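Local coordinates for protein TudS (Uncultured bacterium, PDB 6Z96) that removes sulfur from thiouracil without net redox chemistry, using a [4Fe-4S] cluster that probably takes up the sulfur as a [4Fe-5S] intermediate, at residues A[5-10]-A[37-42]; A[1-6]-A[92-97]. All coordinates share one frame; numbering follows the deposited sequence.

Contact 1. Residues A[5-10]-A[37-42]; sequences IIVSAC and GRALAF. With SF4 (iron/sulfur cluster), chain C.
The side chains of Ile-6 and Phe-42 lie side by side, pointing the same way, where strand 5-8 runs parallel to strand 39-42. The two strands belong to a beta-alpha-beta unit whose crossover holds helix 28-35. Ile-6 can be followed outward from its backbone. Its CB carries two branches. CG2 turns toward strand 94-96. CG1 stands anti to the backbone N (chi1 -176°), which puts CG1 3.7 Å from Phe-42 CB; it also touches Leu-40 O. CD1 continues the extended chain and also sits 3.7 Å from Phe-42 CB, then meets the start of the ring obliquely. Helix 73-90 covers Ile-6 and Phe-42 through Leu-86 and Ala-83. On the face of Ile-5 and Val-7, Val-7 CG2 packs on Ala-39 CB in one of two Val-7 conformers, so this contact is less certain.

The backbones are joined by a parallel ladder. Ile-5 N donates to Arg-38 O, and Leu-40 N donates to Ile-5 O at 2.9 Å. Val-7 N bonds to Leu-40 O, and Val-7 O accepts Phe-42 N. The last rung differs: Ala-9 N stands above the carbonyl plane of Phe-42 O, at 2.9 Å and with a bent N-H angle of 143°.

Beyond this rung the chain reaches the iron-sulfur cluster. Cys-10 SG binds iron FE2 at 2.3 Å, and Ser-8 CB lies 3.4 Å from sulfide S1. Ser-8 OG turns to the backbone N of Lys-98. The apolar, hydrogen-bonded strand pair thus leads to a metal ligand, and its C-terminal end forms part of the cluster pocket.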
ATOM      1  N   ILE A   5     -12.268  -3.143   0.414  1.00 21.80           N
ATOM      2  CA  ILE A   5     -10.926  -2.897   0.907  1.00 21.04           C
ATOM      3  C   ILE A   5     -10.178  -2.065  -0.131  1.00 20.49           C
ATOM      4  O   ILE A   5     -10.549  -2.066  -1.309  1.00 20.29           O
ATOM      5  CB  ILE A   5     -10.160  -4.204   1.220  1.00 22.47           C
ATOM      6  CG1 ILE A   5      -9.785  -4.988  -0.050  1.00 23.87           C
ATOM      7  CG2 ILE A   5     -10.918  -5.084   2.238  1.00 24.13           C
ATOM      8  CD1 ILE A   5      -8.821  -6.186   0.234  1.00 26.22           C
ATOM      9  N   ILE A   6      -9.093  -1.409   0.313  1.00 19.26           N
ATOM     10  CA  ILE A   6      -8.197  -0.743  -0.625  1.00 19.60           C
ATOM     11  C   ILE A   6      -7.004  -1.699  -0.771  1.00 18.47           C
ATOM     12  O   ILE A   6      -6.572  -2.335   0.202  1.00 19.18           O
ATOM     13  CB  ILE A   6      -7.801   0.655  -0.105  1.00 21.42           C
ATOM     14  CG1 ILE A   6      -6.938   1.406  -1.120  1.00 23.52           C
ATOM     15  CG2 ILE A   6      -7.090   0.587   1.218  1.00 22.34           C
ATOM     16  CD1 ILE A   6      -6.773   2.916  -0.760  1.00 25.17           C
ATOM     17  N   VAL A   7      -6.481  -1.843  -2.008  1.00 17.23           N
ATOM     18  CA  VAL A   7      -5.390  -2.782  -2.267  0.80 17.46           C
ATOM     19  C   VAL A   7      -4.309  -2.115  -3.083  1.00 17.33           C
ATOM     20  O   VAL A   7      -4.630  -1.481  -4.074  1.00 17.92           O
ATOM     21  CB  VAL A   7      -5.901  -4.007  -3.080  0.80 18.16           C
ATOM     22  CG1 VAL A   7      -4.805  -5.057  -3.264  0.80 18.35           C
ATOM     23  CG2 VAL A   7      -7.136  -4.633  -2.430  0.80 18.53           C
ATOM     24  N   SER A   8      -3.025  -2.297  -2.721  1.00 16.12           N
ATOM     25  CA  SER A   8      -1.908  -1.789  -3.545  1.00 15.53           C
ATOM     26  C   SER A   8      -2.093  -2.284  -4.990  1.00 15.86           C
ATOM     27  O   SER A   8      -2.272  -3.483  -5.207  1.00 16.72           O
ATOM     28  CB  SER A   8      -0.590  -2.375  -3.047  1.00 15.29           C
ATOM     29  OG  SER A   8      -0.199  -1.751  -1.839  1.00 16.39           O
ATOM     30  N   ALA A   9      -2.114  -1.359  -5.950  1.00 14.94           N
ATOM     31  CA  ALA A   9      -2.405  -1.727  -7.337  1.00 15.82           C
ATOM     32  C   ALA A   9      -1.450  -2.770  -7.896  1.00 16.21           C
ATOM     33  O   ALA A   9      -1.862  -3.611  -8.714  1.00 17.14           O
ATOM     34  CB  ALA A   9      -2.429  -0.480  -8.226  1.00 16.43           C
ATOM     35  N   CYS A  10      -0.188  -2.757  -7.440  1.00 15.29           N
ATOM     36  CA  CYS A  10       0.778  -3.744  -7.920  1.00 15.43           C
ATOM     37  C   CYS A  10       0.390  -5.168  -7.492  1.00 16.75           C
ATOM     38  O   CYS A  10       0.673  -6.116  -8.235  1.00 17.52           O
ATOM     39  CB  CYS A  10       2.188  -3.398  -7.466  1.00 16.35           C
ATOM     40  SG  CYS A  10       2.365  -3.285  -5.663  1.00 17.24           S
ATOM     41  N   GLY A  37     -16.322  -6.550  -7.042  1.00 31.63           N
ATOM     42  CA  GLY A  37     -16.140  -5.108  -7.017  1.00 30.72           C
ATOM     43  C   GLY A  37     -15.752  -4.575  -5.651  1.00 29.19           C
ATOM     44  O   GLY A  37     -15.969  -3.396  -5.362  1.00 29.46           O
ATOM     45  N   ARG A  38     -15.157  -5.423  -4.801  1.00 27.40           N
ATOM     46  CA  ARG A  38     -14.827  -5.012  -3.438  1.00 26.32           C
ATOM     47  C   ARG A  38     -13.353  -4.693  -3.192  1.00 25.62           C
ATOM     48  O   ARG A  38     -12.986  -4.439  -2.039  1.00 25.79           O
ATOM     49  CB  ARG A  38     -15.288  -6.100  -2.448  1.00 26.66           C
ATOM     50  CG  ARG A  38     -16.799  -6.299  -2.477  1.00 28.81           C
ATOM     51  CD  ARG A  38     -17.214  -7.555  -1.712  1.00 30.83           C
ATOM     52  NE  ARG A  38     -16.818  -7.475  -0.305  1.00 32.79           N
ATOM     53  CZ  ARG A  38     -16.713  -8.522   0.505  1.00 35.01           C
ATOM     54  NH1 ARG A  38     -16.958  -9.747   0.055  1.00 35.86           N
ATOM     55  NH2 ARG A  38     -16.349  -8.354   1.765  1.00 34.26           N
ATOM     56  N   ALA A  39     -12.488  -4.865  -4.204  1.00 23.99           N
ATOM     57  CA  ALA A  39     -11.048  -4.642  -4.003  1.00 24.43           C
ATOM     58  C   ALA A  39     -10.653  -3.433  -4.842  1.00 24.98           C
ATOM     59  O   ALA A  39     -10.480  -3.570  -6.056  1.00 27.14           O
ATOM     60  CB  ALA A  39     -10.263  -5.859  -4.452  1.00 25.04           C
ATOM     61  N   LEU A  40     -10.570  -2.260  -4.219  1.00 22.99           N
ATOM     62  CA  LEU A  40     -10.278  -1.028  -4.936  1.00 22.73           C
ATOM     63  C   LEU A  40      -8.798  -0.819  -5.082  1.00 21.44           C
ATOM     64  O   LEU A  40      -8.094  -0.636  -4.101  1.00 21.55           O
ATOM     65  CB  LEU A  40     -10.918   0.173  -4.232  1.00 24.19           C
ATOM     66  CG  LEU A  40     -12.457   0.135  -4.053  1.00 28.45           C
ATOM     67  CD1 LEU A  40     -12.955   1.477  -3.564  1.00 29.17           C
ATOM     68  CD2 LEU A  40     -13.177  -0.210  -5.369  1.00 31.27           C
ATOM     69  N   ALA A  41      -8.325  -0.835  -6.317  1.00 20.05           N
ATOM     70  CA  ALA A  41      -6.900  -0.689  -6.598  1.00 18.64           C
ATOM     71  C   ALA A  41      -6.451   0.721  -6.342  1.00 18.04           C
ATOM     72  O   ALA A  41      -7.118   1.655  -6.759  1.00 19.65           O
ATOM     73  CB  ALA A  41      -6.661  -1.013  -8.067  1.00 18.73           C
ATOM     74  N   PHE A  42      -5.262   0.864  -5.738  1.00 16.29           N
ATOM     75  CA  PHE A  42      -4.742   2.207  -5.496  1.00 16.24           C
ATOM     76  C   PHE A  42      -3.246   2.136  -5.441  1.00 15.55           C
ATOM     77  O   PHE A  42      -2.705   1.250  -4.790  1.00 16.37           O
ATOM     78  CB  PHE A  42      -5.296   2.769  -4.161  1.00 16.60           C
ATOM     79  CG  PHE A  42      -4.922   4.220  -3.954  1.00 17.89           C
ATOM     80  CD1 PHE A  42      -3.848   4.570  -3.150  1.00 19.21           C
ATOM     81  CD2 PHE A  42      -5.609   5.224  -4.604  1.00 20.29           C
ATOM     82  CE1 PHE A  42      -3.462   5.897  -3.007  1.00 19.73           C
ATOM     83  CE2 PHE A  42      -5.235   6.567  -4.435  1.00 20.65           C
ATOM     84  CZ  PHE A  42      -4.162   6.881  -3.634  1.00 19.75           C
TER
HETATM   85 FE1  SF4 C 301       4.717   0.782  -4.999  0.80 16.75          FE
HETATM   86 FE2  SF4 C 301       2.740  -1.038  -5.290  0.90 14.54          FE
HETATM   87 FE3  SF4 C 301       2.241   1.606  -5.876  0.90 14.23          FE
HETATM   88 FE4  SF4 C 301       2.540   0.776  -3.274  0.90 14.76          FE
HETATM   89  S1  SF4 C 301       0.857   0.218  -4.765  0.90 14.45           S
HETATM   90  S2  SF4 C 301       3.460   2.641  -4.201  0.90 15.60           S
HETATM   91  S3  SF4 C 301       4.174  -0.847  -3.508  0.90 15.91           S
HETATM   92  S4  SF4 C 301       3.678   0.160  -6.972  0.90 15.29           S

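Contact 2. Residues A[1-6]-A[92-97]; sequences MKEKII and IRFALL
The central parallel sheet continues here, with strand 5-8 beside strand 94-96, while the N-terminal residues reach the turn before strand 94-96. Two backbone bonds join the strands: Ile-6 N to Phe-94 O, and Leu-96 N to Ile-6 O at 2.8 Å. Ile-6 CG2 presses tightly on Ala-95 CB, 3.4 Å away. Ile-5 CG2 meets Phe-94 CB, the two side chains crossing at about a right angle. Ile-92 lays CG1 and CG2 against the backbone from Lys-4 to Ile-6, with CG1 3.7 Å from Lys-4 O.

Nearer the surface the contact turns polar. Arg-93 CG starts between its backbone N and carbonyl carbon (chi1 48°), and the chain then bends so that CD passes Glu-3 OE1. Arg-93 NH2 donates to the syn lone pair of Glu-3 OE2, 2.9 Å away and in the guanidinium plane, a salt bridge. The carboxylate and guanidinium planes are 35° apart. A water donates to Glu-3 OE1 and to Lys-4 O, and accepts from Arg-93 N at 2.9 Å. With an alanine in place of Glu-3, the Arg-93 guanidinium is likely to lose its charged mate and the water one of its two acceptors. Glu-3 OE1 also comes to the edge of the Phe-94 ring, 3.9 Å from Phe-94 CE2.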
ATOM      1  N   MET A   1     -21.958  -5.832   6.744  1.00 41.88           N
ATOM      2  CA  MET A   1     -22.201  -5.905   5.308  1.00 42.19           C
ATOM      3  C   MET A   1     -20.933  -6.356   4.553  1.00 41.96           C
ATOM      4  O   MET A   1     -19.859  -6.464   5.151  1.00 42.14           O
ATOM      5  CB  MET A   1     -22.699  -4.534   4.801  1.00 42.99           C
ATOM      6  N   LYS A   2     -21.058  -6.652   3.253  1.00 41.06           N
ATOM      7  CA  LYS A   2     -19.906  -7.030   2.442  1.00 40.27           C
ATOM      8  C   LYS A   2     -19.111  -5.750   2.156  1.00 38.49           C
ATOM      9  O   LYS A   2     -19.396  -5.010   1.214  1.00 39.59           O
ATOM     10  CB  LYS A   2     -20.355  -7.723   1.147  1.00 42.30           C
ATOM     11  CG  LYS A   2     -21.028  -9.068   1.412  1.00 46.29           C
ATOM     12  N   GLU A   3     -18.153  -5.468   3.017  1.00 35.55           N
ATOM     13  CA  GLU A   3     -17.359  -4.255   2.930  1.00 32.72           C
ATOM     14  C   GLU A   3     -16.278  -4.322   1.844  1.00 29.12           C
ATOM     15  O   GLU A   3     -15.896  -5.400   1.402  1.00 28.68           O
ATOM     16  CB  GLU A   3     -16.707  -3.993   4.281  1.00 34.44           C
ATOM     17  CG  GLU A   3     -17.709  -3.808   5.404  1.00 41.33           C
ATOM     18  CD  GLU A   3     -17.122  -3.179   6.650  1.00 48.33           C
ATOM     19  OE1 GLU A   3     -15.903  -2.885   6.659  1.00 48.89           O
ATOM     20  OE2 GLU A   3     -17.888  -2.967   7.618  1.00 51.27           O
ATOM     21  N   LYS A   4     -15.758  -3.158   1.468  1.00 26.64           N
ATOM     22  CA  LYS A   4     -14.689  -3.054   0.474  1.00 25.85           C
ATOM     23  C   LYS A   4     -13.341  -2.849   1.151  1.00 23.71           C
ATOM     24  O   LYS A   4     -13.263  -2.468   2.313  1.00 23.59           O
ATOM     25  CB  LYS A   4     -14.936  -1.864  -0.459  1.00 28.51           C
ATOM     26  CG  LYS A   4     -16.270  -1.939  -1.184  1.00 33.03           C
ATOM     27  CD  LYS A   4     -16.408  -0.733  -2.058  1.00 39.53           C
ATOM     28  CE  LYS A   4     -17.786  -0.613  -2.661  1.00 45.11           C
ATOM     29  NZ  LYS A   4     -18.041   0.783  -3.107  1.00 48.78           N
ATOM     30  N   ILE A   5     -12.268  -3.143   0.414  1.00 21.80           N
ATOM     31  CA  ILE A   5     -10.926  -2.897   0.907  1.00 21.04           C
ATOM     32  C   ILE A   5     -10.178  -2.065  -0.131  1.00 20.49           C
ATOM     33  O   ILE A   5     -10.549  -2.066  -1.309  1.00 20.29           O
ATOM     34  CB  ILE A   5     -10.160  -4.204   1.220  1.00 22.47           C
ATOM     35  CG1 ILE A   5      -9.785  -4.988  -0.050  1.00 23.87           C
ATOM     36  CG2 ILE A   5     -10.918  -5.084   2.238  1.00 24.13           C
ATOM     37  CD1 ILE A   5      -8.821  -6.186   0.234  1.00 26.22           C
ATOM     38  N   ILE A   6      -9.093  -1.409   0.313  1.00 19.26           N
ATOM     39  CA  ILE A   6      -8.197  -0.743  -0.625  1.00 19.60           C
ATOM     40  C   ILE A   6      -7.004  -1.699  -0.771  1.00 18.47           C
ATOM     41  O   ILE A   6      -6.572  -2.335   0.202  1.00 19.18           O
ATOM     42  CB  ILE A   6      -7.801   0.655  -0.105  1.00 21.42           C
ATOM     43  CG1 ILE A   6      -6.938   1.406  -1.120  1.00 23.52           C
ATOM     44  CG2 ILE A   6      -7.090   0.587   1.218  1.00 22.34           C
ATOM     45  CD1 ILE A   6      -6.773   2.916  -0.760  1.00 25.17           C
ATOM     46  N   ILE A  92     -14.081   2.532   3.834  1.00 25.77           N
ATOM     47  CA  ILE A  92     -13.147   1.426   3.940  1.00 24.59           C
ATOM     48  C   ILE A  92     -12.368   1.452   5.241  1.00 24.31           C
ATOM     49  O   ILE A  92     -11.811   2.481   5.616  1.00 24.90           O
ATOM     50  CB  ILE A  92     -12.212   1.455   2.705  1.00 24.07           C
ATOM     51  CG1 ILE A  92     -13.019   1.149   1.432  1.00 25.58           C
ATOM     52  CG2 ILE A  92     -11.034   0.499   2.875  1.00 24.03           C
ATOM     53  CD1 ILE A  92     -12.198   1.295   0.108  1.00 27.37           C
ATOM     54  N   ARG A  93     -12.298   0.301   5.922  1.00 23.63           N
ATOM     55  CA  ARG A  93     -11.568   0.217   7.173  1.00 23.98           C
ATOM     56  C   ARG A  93     -10.426  -0.819   7.149  1.00 22.00           C
ATOM     57  O   ARG A  93      -9.791  -1.034   8.175  1.00 22.13           O
ATOM     58  CB  ARG A  93     -12.539  -0.021   8.358  1.00 28.42           C
ATOM     59  CG  ARG A  93     -13.532  -1.123   8.135  1.00 35.63           C
ATOM     60  CD  ARG A  93     -14.885  -0.890   8.840  1.00 43.18           C
ATOM     61  NE  ARG A  93     -14.867  -1.170  10.271  1.00 49.34           N
ATOM     62  CZ  ARG A  93     -15.810  -1.859  10.911  1.00 53.21           C
ATOM     63  NH1 ARG A  93     -15.728  -2.046  12.222  1.00 53.76           N
ATOM     64  NH2 ARG A  93     -16.833  -2.381  10.242  1.00 53.48           N
ATOM     65  N   PHE A  94     -10.174  -1.462   5.981  1.00 21.42           N
ATOM     66  CA  PHE A  94      -9.104  -2.448   5.825  1.00 21.55           C
ATOM     67  C   PHE A  94      -8.303  -2.145   4.555  1.00 20.20           C
ATOM     68  O   PHE A  94      -8.885  -1.801   3.529  1.00 20.24           O
ATOM     69  CB  PHE A  94      -9.677  -3.867   5.679  1.00 23.40           C
ATOM     70  CG  PHE A  94     -10.519  -4.310   6.854  1.00 25.61           C
ATOM     71  CD1 PHE A  94      -9.929  -4.768   8.013  1.00 27.99           C
ATOM     72  CD2 PHE A  94     -11.899  -4.259   6.795  1.00 28.09           C
ATOM     73  CE1 PHE A  94     -10.706  -5.170   9.102  1.00 29.32           C
ATOM     74  CE2 PHE A  94     -12.676  -4.677   7.881  1.00 29.44           C
ATOM     75  CZ  PHE A  94     -12.067  -5.142   9.015  1.00 29.25           C
ATOM     76  N   ALA A  95      -6.980  -2.344   4.624  1.00 19.20           N
ATOM     77  CA  ALA A  95      -6.106  -2.159   3.471  1.00 19.06           C
ATOM     78  C   ALA A  95      -5.199  -3.360   3.308  1.00 19.06           C
ATOM     79  O   ALA A  95      -4.722  -3.915   4.292  1.00 20.03           O
ATOM     80  CB  ALA A  95      -5.259  -0.903   3.646  1.00 19.33           C
ATOM     81  N   LEU A  96      -4.955  -3.765   2.060  1.00 17.09           N
ATOM     82  CA  LEU A  96      -4.013  -4.838   1.752  1.00 17.09           C
ATOM     83  C   LEU A  96      -2.915  -4.142   0.952  1.00 16.50           C
ATOM     84  O   LEU A  96      -3.125  -3.800  -0.212  1.00 16.33           O
ATOM     85  CB  LEU A  96      -4.685  -5.920   0.899  1.00 17.45           C
ATOM     86  CG  LEU A  96      -3.762  -6.973   0.280  1.00 18.40           C
ATOM     87  CD1 LEU A  96      -2.900  -7.660   1.330  1.00 19.52           C
ATOM     88  CD2 LEU A  96      -4.578  -8.001  -0.530  1.00 20.23           C
ATOM     89  N   LEU A  97      -1.770  -3.910   1.589  1.00 15.91           N
ATOM     90  CA  LEU A  97      -0.699  -3.142   0.962  1.00 16.22           C
ATOM     91  C   LEU A  97       0.574  -3.943   0.820  1.00 17.01           C
ATOM     92  O   LEU A  97       0.853  -4.824   1.621  1.00 17.15           O
ATOM     93  CB  LEU A  97      -0.439  -1.853   1.766  1.00 16.13           C
ATOM     94  CG  LEU A  97      -1.635  -0.920   1.951  1.00 16.66           C
ATOM     95  CD1 LEU A  97      -1.174   0.405   2.672  1.00 16.44           C
ATOM     96  CD2 LEU A  97      -2.313  -0.557   0.616  1.00 18.73           C
TER
HETATM   97  O   HOH W   1     -13.766  -1.989   4.818  1.00 28.39           O

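Both contacts use strand 5-8, an inner strand of the four-stranded parallel sheet. Contact 1 places the outermost strand 39-42 on one side of it, and contact 2 places strand 94-96 on the other. Ile-5 and Ile-6 serve both. Contact 1 is partly buried and has the longer ladder, leading to the cluster. Contact 2 is mostly buried, but its chain-terminal end is more open and relies on charge and water. The two also touch directly. Arg-38 NE probably bonds to Glu-3 O. Ser-8 N probably bonds to Leu-96 O, and through it backbone pairing carries on across these three of the four strands, with metal chemistry at one end and a salt bridge at the other.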